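MATE family efflux transporter (Vibrio cholerae, PDB 6IDP) probably expels drugs and other toxic compounds from the bacterial cell, driven by protons, as a MATE-family multidrug transporter. Local coordinates at residues 109-113 with 130-135; 257-261 with 406-410. All blocks are in the same frame, centred on the assembly; numbering follows the deposited sequence.

Contact 1: 109-113 with 130-135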
loop_
_atom_site.group_PDB
_atom_site.type_symbol
_atom_site.label_atom_id
_atom_site.label_comp_id
_atom_site.label_asym_id
_atom_site.label_seq_id
_atom_site.Cartn_x
_atom_site.Cartn_y
_atom_site.Cartn_z
ATOM N N LEU A 109 -2.096 10.508 -19.662
ATOM C CA LEU A 109 -2.302 11.411 -18.536
ATOM C C LEU A 109 -1.708 12.786 -18.823
ATOM O O LEU A 109 -2.318 13.809 -18.509
ATOM C CB LEU A 109 -1.698 10.829 -17.257
ATOM C CG LEU A 109 -2.424 9.618 -16.665
ATOM C CD1 LEU A 109 -1.763 9.171 -15.373
ATOM C CD2 LEU A 109 -3.895 9.929 -16.444
ATOM N N TYR A 110 -0.521 12.812 -19.423
ATOM C CA TYR A 110 0.100 14.076 -19.789
ATOM C C TYR A 110 -0.660 14.726 -20.940
ATOM O O TYR A 110 -0.758 15.951 -21.018
ATOM C CB TYR A 110 1.570 13.883 -20.170
ATOM C CG TYR A 110 2.294 15.193 -20.384
ATOM C CD1 TYR A 110 2.865 15.873 -19.318
ATOM C CD2 TYR A 110 2.390 15.758 -21.649
ATOM C CE1 TYR A 110 3.518 17.074 -19.504
ATOM C CE2 TYR A 110 3.042 16.962 -21.848
ATOM C CZ TYR A 110 3.603 17.615 -20.772
ATOM O OH TYR A 110 4.255 18.810 -20.963
ATOM N N LEU A 111 -1.198 13.898 -21.828
ATOM C CA LEU A 111 -1.978 14.386 -22.961
ATOM C C LEU A 111 -3.253 15.089 -22.508
ATOM O O LEU A 111 -3.681 16.070 -23.113
ATOM C CB LEU A 111 -2.328 13.230 -23.903
ATOM C CG LEU A 111 -1.599 13.173 -25.248
ATOM C CD1 LEU A 111 -0.131 13.536 -25.094
ATOM C CD2 LEU A 111 -1.760 11.799 -25.884
ATOM N N LEU A 112 -3.852 14.585 -21.435
ATOM C CA LEU A 112 -5.119 15.116 -20.948
ATOM C C LEU A 112 -4.950 15.864 -19.631
ATOM O O LEU A 112 -5.862 15.880 -18.805
ATOM C CB LEU A 112 -6.137 13.985 -20.773
ATOM C CG LEU A 112 -6.321 13.017 -21.943
ATOM C CD1 LEU A 112 -7.174 11.827 -21.523
ATOM C CD2 LEU A 112 -6.932 13.724 -23.142
ATOM N N ARG A 113 -3.791 16.487 -19.438
ATOM C CA ARG A 113 -3.506 17.174 -18.183
ATOM C C ARG A 113 -4.450 18.358 -17.952
ATOM O O ARG A 113 -4.969 18.524 -16.850
ATOM C CB ARG A 113 -2.042 17.634 -18.135
ATOM C CG ARG A 113 -1.613 18.582 -19.245
ATOM C CD ARG A 113 -0.102 18.772 -19.263
ATOM N NE ARG A 113 0.294 19.745 -20.275
ATOM C CZ ARG A 113 0.368 19.477 -21.573
ATOM N NH1 ARG A 113 0.075 18.262 -22.016
ATOM N NH2 ARG A 113 0.732 20.422 -22.430
ATOM N N ILE A 130 2.919 22.546 -14.227
ATOM C CA ILE A 130 2.602 21.152 -14.546
ATOM C C ILE A 130 3.121 20.755 -15.933
ATOM O O ILE A 130 3.498 19.599 -16.153
ATOM C CB ILE A 130 1.071 20.892 -14.449
ATOM C CG1 ILE A 130 0.735 20.144 -13.157
ATOM C CG2 ILE A 130 0.559 20.078 -15.628
ATOM C CD1 ILE A 130 1.240 20.816 -11.910
ATOM N N ASP A 131 3.161 21.718 -16.851
ATOM C CA ASP A 131 3.629 21.476 -18.216
ATOM C C ASP A 131 5.015 20.840 -18.262
ATOM O O ASP A 131 5.300 20.017 -19.133
ATOM C CB ASP A 131 3.641 22.782 -19.021
ATOM C CG ASP A 131 2.380 22.977 -19.841
ATOM O OD1 ASP A 131 1.709 21.972 -20.156
ATOM O OD2 ASP A 131 2.066 24.137 -20.179
ATOM N N HIS A 132 5.875 21.216 -17.322
ATOM C CA HIS A 132 7.216 20.649 -17.277
ATOM C C HIS A 132 7.408 19.695 -16.095
ATOM O O HIS A 132 8.216 18.767 -16.169
ATOM C CB HIS A 132 8.268 21.764 -17.237
ATOM C CG HIS A 132 8.104 22.715 -16.094
ATOM N ND1 HIS A 132 8.662 22.490 -14.854
ATOM C CD2 HIS A 132 7.451 23.898 -16.004
ATOM C CE1 HIS A 132 8.357 23.493 -14.048
ATOM N NE2 HIS A 132 7.623 24.360 -14.722
ATOM N N TYR A 133 6.662 19.904 -15.014
ATOM C CA TYR A 133 6.819 19.058 -13.834
ATOM C C TYR A 133 6.349 17.626 -14.082
ATOM O O TYR A 133 7.006 16.678 -13.656
ATOM C CB TYR A 133 6.073 19.643 -12.630
ATOM C CG TYR A 133 6.159 18.768 -11.398
ATOM C CD1 TYR A 133 7.389 18.332 -10.919
ATOM C CD2 TYR A 133 5.014 18.375 -10.715
ATOM C CE1 TYR A 133 7.476 17.527 -9.798
ATOM C CE2 TYR A 133 5.094 17.571 -9.589
ATOM C CZ TYR A 133 6.327 17.153 -9.137
ATOM O OH TYR A 133 6.416 16.355 -8.020
ATOM N N TRP A 134 5.224 17.466 -14.773
ATOM C CA TRP A 134 4.672 16.133 -15.007
ATOM C C TRP A 134 5.529 15.311 -15.961
ATOM O O TRP A 134 5.486 14.084 -15.929
ATOM C CB TRP A 134 3.239 16.222 -15.541
ATOM C CG TRP A 134 2.215 16.403 -14.461
ATOM C CD1 TRP A 134 2.436 16.849 -13.192
ATOM C CD2 TRP A 134 0.810 16.129 -14.550
ATOM N NE1 TRP A 134 1.257 16.878 -12.488
ATOM C CE2 TRP A 134 0.243 16.442 -13.299
ATOM C CE3 TRP A 134 -0.025 15.655 -15.567
ATOM C CZ2 TRP A 134 -1.117 16.296 -13.037
ATOM C CZ3 TRP A 134 -1.377 15.510 -15.304
ATOM C CH2 TRP A 134 -1.909 15.830 -14.050
ATOM N N LEU A 135 6.300 15.982 -16.809
ATOM C CA LEU A 135 7.253 15.287 -17.666
ATOM C C LEU A 135 8.237 14.499 -16.811
ATOM O O LEU A 135 8.379 13.282 -16.964
ATOM C CB LEU A 135 7.998 16.273 -18.568
ATOM C CG LEU A 135 7.158 16.884 -19.691
ATOM C CD1 LEU A 135 7.957 17.914 -20.472
ATOM C CD2 LEU A 135 6.640 15.788 -20.609
#
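Asp131 OD1 receives two N-H groups of Arg113. NE makes the stronger bond of the salt bridge, 2.6 Å from Asp131 OD1 with an N-H...O angle of 143°, and approaches almost head-on, in line with the C-O bond. Arg113 NH2 adds a weak bond to Asp131 OD1 at 2.9 Å. The guanidinium and carboxylate planes are turned 64° apart, so the pair is not a flat bidentate bridge using both carboxylate oxygens. The third nitrogen, Arg113 NH1, donates within the guanidinium plane to Tyr110 O at 2.7 Å, which ties the end of helix 84-111 to the same charged group. This reach back over Tyr110 depends on chi1 of 59°, which sets CG between the backbone N and the carbonyl carbon; from there the chain runs extended to NE.

Tyr110 lies between two neighbours: Leu135 CD2 sits over one ring face in a CH-pi contact, 3.7 Å from the centroid, while Arg113 CD lies against the opposite face, toward the rim. At the ring's edge, Trp134 CB packs in plane, and Tyr110 OH points at Asp131 O at a doubtfully short 2.4 Å. This pairing may be related to the kink of helix 124-156, where Leu135 N makes no bond to the turn before. The six-membered end of the Trp134 ring meets Arg113 CB, 3.6 Å from CZ3, and directs its edge at Leu109 O, 3.7 Å from CZ3; Trp134 NE1 bonds weakly to Thr53.

The contact thus closes a helical hairpin whose arms are linked through helix 113-119. A monoolein lipid touches Tyr110 and Leu135, while Asp131 OD1 and Tyr110 O between them engage all three guanidinium nitrogens, so the arginine charge is probably well compensated at the end of helix 84-111.

Contact 2: 257-261 with 406-410; sequences LLASF and GIEGL
The Phe261 ring lies against the backbone of Gly406 and Ile407. Ile407 N sits above the centre of one face, 4.0 Å from the ring plane, and Ser260 OG lies on the opposite face, displaced toward the rim. Gly406 CA approaches obliquely, 3.5 Å from Phe261 CZ, with no side chain to hold the aromatic group off the main chain. Leu410 CD1 also comes in obliquely, near CE2.

Gly406 has a positive phi of 66° and lies at a kink in helix 379-435, where Ile407 N and Glu408 N make no bond to the turn before. The ring lies against this kink, after which Leu410 N bonds to Gly406 O. The contact joins helices 226-259 and 379-435 in the C-terminal half of the MATE bundle; its remaining contacts are aliphatic, and no hydrogen bond crosses between the segments. The Leu258 and Ile407 side chains lie at a slant, their CD2 and CD1 methyls 3.7 Å apart, and Leu410 CD1 reaches both Leu257 and Leu258, 4.3 Å from Leu257 CD1. Ile407 meets both Leu258 and Phe261 with CD1 because chi1 of -169° swings CG1 away from the backbone N. Trp269 of helix 263-279 packs on Leu258 and Leu410. On the opposing segment, Ser260 OG donates to Leu257 O at 2.6 Å, bracing the backbone just before Phe261.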
loop_
_atom_site.group_PDB
_atom_site.type_symbol
_atom_site.label_atom_id
_atom_site.label_comp_id
_atom_site.label_asym_id
_atom_site.label_seq_id
_atom_site.Cartn_x
_atom_site.Cartn_y
_atom_site.Cartn_z
ATOM N N LEU A 257 -17.909 15.218 5.913
ATOM C CA LEU A 257 -18.314 15.027 7.300
ATOM C C LEU A 257 -17.478 15.866 8.257
ATOM O O LEU A 257 -18.012 16.554 9.127
ATOM C CB LEU A 257 -18.206 13.553 7.695
ATOM C CG LEU A 257 -19.412 12.654 7.435
ATOM C CD1 LEU A 257 -19.175 11.278 8.040
ATOM C CD2 LEU A 257 -20.667 13.288 8.006
ATOM N N LEU A 258 -16.162 15.798 8.092
ATOM C CA LEU A 258 -15.231 16.441 9.012
ATOM C C LEU A 258 -15.217 17.957 8.902
ATOM O O LEU A 258 -15.092 18.656 9.909
ATOM C CB LEU A 258 -13.821 15.912 8.778
ATOM C CG LEU A 258 -13.543 14.536 9.366
ATOM C CD1 LEU A 258 -12.356 13.928 8.666
ATOM C CD2 LEU A 258 -13.289 14.662 10.856
ATOM N N ALA A 259 -15.333 18.459 7.676
ATOM C CA ALA A 259 -15.264 19.892 7.422
ATOM C C ALA A 259 -16.346 20.650 8.181
ATOM O O ALA A 259 -16.173 21.820 8.518
ATOM C CB ALA A 259 -15.370 20.169 5.927
ATOM N N SER A 260 -17.459 19.976 8.458
ATOM C CA SER A 260 -18.587 20.613 9.129
ATOM C C SER A 260 -18.326 20.815 10.618
ATOM O O SER A 260 -19.115 21.457 11.309
ATOM C CB SER A 260 -19.864 19.792 8.926
ATOM O OG SER A 260 -19.737 18.495 9.479
ATOM N N PHE A 261 -17.219 20.271 11.112
ATOM C CA PHE A 261 -16.877 20.415 12.522
ATOM C C PHE A 261 -15.728 21.397 12.742
ATOM O O PHE A 261 -15.221 21.529 13.856
ATOM C CB PHE A 261 -16.535 19.049 13.131
ATOM C CG PHE A 261 -17.702 18.108 13.185
ATOM C CD1 PHE A 261 -18.835 18.438 13.909
ATOM C CD2 PHE A 261 -17.671 16.894 12.513
ATOM C CE1 PHE A 261 -19.919 17.583 13.961
ATOM C CE2 PHE A 261 -18.752 16.030 12.564
ATOM C CZ PHE A 261 -19.877 16.376 13.289
ATOM N N GLY A 406 -21.495 14.432 17.062
ATOM C CA GLY A 406 -20.430 15.301 16.597
ATOM C C GLY A 406 -19.100 14.597 16.402
ATOM O O GLY A 406 -19.065 13.442 15.979
ATOM N N ILE A 407 -18.001 15.282 16.715
ATOM C CA ILE A 407 -16.678 14.746 16.405
ATOM C C ILE A 407 -16.313 13.569 17.311
ATOM O O ILE A 407 -15.639 12.638 16.877
ATOM C CB ILE A 407 -15.574 15.844 16.491
ATOM C CG1 ILE A 407 -14.257 15.337 15.901
ATOM C CG2 ILE A 407 -15.361 16.319 17.915
ATOM C CD1 ILE A 407 -14.249 15.278 14.393
ATOM N N GLU A 408 -16.775 13.601 18.557
ATOM C CA GLU A 408 -16.498 12.517 19.489
ATOM C C GLU A 408 -17.264 11.257 19.097
ATOM O O GLU A 408 -16.762 10.146 19.250
ATOM C CB GLU A 408 -16.844 12.927 20.926
ATOM C CG GLU A 408 -18.230 13.515 21.114
ATOM C CD GLU A 408 -18.251 15.029 21.010
ATOM O OE1 GLU A 408 -17.321 15.607 20.407
ATOM O OE2 GLU A 408 -19.198 15.644 21.539
ATOM N N GLY A 409 -18.477 11.439 18.585
ATOM C CA GLY A 409 -19.283 10.321 18.134
ATOM C C GLY A 409 -18.710 9.705 16.876
ATOM O O GLY A 409 -18.814 8.499 16.658
ATOM N N LEU A 410 -18.095 10.542 16.048
ATOM C CA LEU A 410 -17.462 10.077 14.822
ATOM C C LEU A 410 -16.289 9.148 15.143
ATOM O O LEU A 410 -16.090 8.136 14.467
ATOM C CB LEU A 410 -17.006 11.269 13.974
ATOM C CG LEU A 410 -16.491 11.006 12.559
ATOM C CD1 LEU A 410 -16.895 12.139 11.628
ATOM C CD2 LEU A 410 -14.984 10.844 12.562
#

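Overall arrangement
Contact 1 closes before contact 2 opens along the chain, and the two share no helix. Their centres are 36 Å apart and their nearest atoms about 24 Å apart, so they do not touch. Contact 1 is local, joining helices 84-111 and 124-156 across only 16 intervening residues. Contact 2 is long-range: it brings the C-terminal part of helix 226-259 against helix 379-435 over 144 residues, most of them helical. Contact 1 falls within the first MatE family region (20-180), and segment 257-261 of contact 2 within the second (239-400). They are therefore separate packing sites in the two halves of the transporter, the first combining a salt bridge with apolar packing, the second apolar throughout.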